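PDB 3NV9: malic enzyme from Entamoeba histolytica, which probably catalyses the oxidative decarboxylation of malate to pyruvate and carbon dioxide, with NAD or NADP as the electron acceptor. Local coordinates for residues Lys38-Tyr43 / Ile465-Pro469. Residues are numbered along the deposited sequence; the frame is centred on the assembly and turned at random.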
loop_
_atom_site.group_PDB
_atom_site.type_symbol
_atom_site.label_atom_id
_atom_site.label_comp_id
_atom_site.label_asym_id
_atom_site.label_seq_id
_atom_site.Cartn_x
_atom_site.Cartn_y
_atom_site.Cartn_z
ATOM N N LYS A 38 -4.538 22.640 5.801
ATOM C CA LYS A 38 -5.682 22.397 6.702
ATOM C C LYS A 38 -6.341 21.055 6.409
ATOM O O LYS A 38 -6.489 20.240 7.295
ATOM C CB LYS A 38 -6.739 23.517 6.542
ATOM C CG LYS A 38 -6.275 24.901 6.920
ATOM C CD LYS A 38 -5.594 24.966 8.321
ATOM C CE LYS A 38 -5.265 26.433 8.663
ATOM N NZ LYS A 38 -4.340 26.537 9.864
ATOM N N VAL A 39 -6.717 20.802 5.162
ATOM C CA VAL A 39 -7.481 19.585 4.872
ATOM C C VAL A 39 -6.636 18.315 5.000
ATOM O O VAL A 39 -7.144 17.268 5.341
ATOM C CB VAL A 39 -8.190 19.663 3.459
ATOM C CG1 VAL A 39 -7.189 19.540 2.372
ATOM C CG2 VAL A 39 -9.199 18.497 3.279
ATOM N N HIS A 40 -5.345 18.364 4.707
ATOM C CA HIS A 40 -4.555 17.138 4.854
ATOM C C HIS A 40 -4.438 16.821 6.341
ATOM O O HIS A 40 -4.578 15.717 6.753
ATOM C CB HIS A 40 -3.159 17.239 4.223
ATOM C CG HIS A 40 -3.138 17.135 2.732
ATOM N ND1 HIS A 40 -3.483 18.189 1.903
ATOM C CD2 HIS A 40 -2.748 16.128 1.919
ATOM C CE1 HIS A 40 -3.355 17.807 0.640
ATOM N NE2 HIS A 40 -2.896 16.563 0.627
ATOM N N LYS A 41 -4.175 17.821 7.153
ATOM C CA LYS A 41 -4.112 17.594 8.592
ATOM C C LYS A 41 -5.492 17.164 9.137
ATOM O O LYS A 41 -5.588 16.200 9.901
ATOM C CB LYS A 41 -3.582 18.845 9.310
ATOM C CG LYS A 41 -3.568 18.716 10.811
ATOM C CD LYS A 41 -2.455 19.566 11.463
ATOM C CE LYS A 41 -2.415 19.311 13.019
ATOM N NZ LYS A 41 -1.160 19.896 13.655
ATOM N N PHE A 42 -6.556 17.830 8.727
ATOM C CA PHE A 42 -7.901 17.414 9.172
ATOM C C PHE A 42 -8.207 15.896 9.007
ATOM O O PHE A 42 -8.739 15.290 9.893
ATOM C CB PHE A 42 -8.979 18.234 8.446
ATOM C CG PHE A 42 -10.358 18.077 9.038
ATOM C CD1 PHE A 42 -10.702 18.750 10.243
ATOM C CD2 PHE A 42 -11.304 17.253 8.418
ATOM C CE1 PHE A 42 -11.980 18.588 10.821
ATOM C CE2 PHE A 42 -12.627 17.110 8.974
ATOM C CZ PHE A 42 -12.957 17.784 10.179
ATOM N N TYR A 43 -7.928 15.313 7.843
ATOM C CA TYR A 43 -8.249 13.925 7.596
ATOM C C TYR A 43 -7.005 13.014 7.822
ATOM O O TYR A 43 -7.100 11.759 7.690
ATOM C CB TYR A 43 -8.808 13.719 6.177
ATOM C CG TYR A 43 -10.109 14.474 5.840
ATOM C CD1 TYR A 43 -11.319 14.116 6.459
ATOM C CD2 TYR A 43 -10.134 15.521 4.905
ATOM C CE1 TYR A 43 -12.484 14.760 6.185
ATOM C CE2 TYR A 43 -11.324 16.168 4.599
ATOM C CZ TYR A 43 -12.512 15.755 5.274
ATOM O OH TYR A 43 -13.720 16.350 5.088
ATOM N N ILE A 465 -16.833 9.693 6.375
ATOM C CA ILE A 465 -15.986 10.808 6.036
ATOM C C ILE A 465 -16.760 12.096 6.438
ATOM O O ILE A 465 -17.833 12.400 5.911
ATOM C CB ILE A 465 -15.590 10.766 4.548
ATOM C CG1 ILE A 465 -14.789 9.492 4.234
ATOM C CG2 ILE A 465 -14.744 11.913 4.190
ATOM C CD1 ILE A 465 -14.855 9.103 2.722
ATOM N N VAL A 466 -16.246 12.783 7.437
ATOM C CA VAL A 466 -16.881 13.941 8.058
ATOM C C VAL A 466 -16.837 15.113 7.061
ATOM O O VAL A 466 -15.837 15.228 6.323
ATOM C CB VAL A 466 -16.049 14.329 9.341
ATOM C CG1 VAL A 466 -16.382 15.715 9.857
ATOM C CG2 VAL A 466 -16.256 13.323 10.447
ATOM N N ASP A 467 -17.860 15.989 7.052
ATOM C CA ASP A 467 -17.808 17.196 6.215
ATOM C C ASP A 467 -16.729 18.073 6.758
ATOM O O ASP A 467 -16.502 18.092 7.968
ATOM C CB ASP A 467 -19.117 17.999 6.251
ATOM C CG ASP A 467 -20.335 17.187 5.778
ATOM O OD1 ASP A 467 -20.240 16.466 4.745
ATOM O OD2 ASP A 467 -21.403 17.317 6.417
ATOM N N PHE A 468 -16.048 18.800 5.872
ATOM C CA PHE A 468 -14.985 19.697 6.278
ATOM C C PHE A 468 -15.574 20.962 6.882
ATOM O O PHE A 468 -16.532 21.478 6.348
ATOM C CB PHE A 468 -14.161 20.044 5.088
ATOM C CG PHE A 468 -12.928 20.813 5.422
ATOM C CD1 PHE A 468 -11.790 20.155 5.855
ATOM C CD2 PHE A 468 -12.889 22.190 5.249
ATOM C CE1 PHE A 468 -10.646 20.846 6.163
ATOM C CE2 PHE A 468 -11.724 22.911 5.560
ATOM C CZ PHE A 468 -10.592 22.211 6.028
ATOM N N PRO A 469 -14.987 21.480 7.985
ATOM C CA PRO A 469 -15.660 22.614 8.654
ATOM C C PRO A 469 -15.734 23.867 7.778
ATOM O O PRO A 469 -14.723 24.287 7.220
ATOM C CB PRO A 469 -14.778 22.841 9.913
ATOM C CG PRO A 469 -14.160 21.426 10.164
ATOM C CD PRO A 469 -13.807 21.048 8.749
#
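F468 drives its ring in beside the last turn of helix 21-43, and here the packing is tight: its CE1 lies 3.6 Å from the CA of V39. The short side chain of V39 lets the flat ring come up to the helix backbone. With CG anti to the backbone N (chi1 -168°), the F42 ring reaches out to the loop and receives the edge of F468 on its face, a T-shaped pair with centroids 5.3 Å apart and planes at 72°. P469 adds a CH-pi contact, its CD 3.9 Å from the F42 ring centroid. The loop carries the chain from helix 438-461 to the C-terminal helix 470-485, which P469 precedes as N-cap, where no helical N-H is needed. Y43 makes the only hydrogen bond between helix end and loop; a tyrosine serves because its ring packs near I465 and F468 while its OH reaches the carbonyl O of V466 (2.7 Å), nearly end-on to the C=O (160°). The second subunit also reaches this part: its W60 meets F468 edge-to-face and its Y64 packs on V39. Towards V466 and D467 the contact is looser: the exposed V466 sets its CG1 at the edge of the F42 ring, 4.0 Å from CZ, while D467, also exposed, points its CB away from the helix.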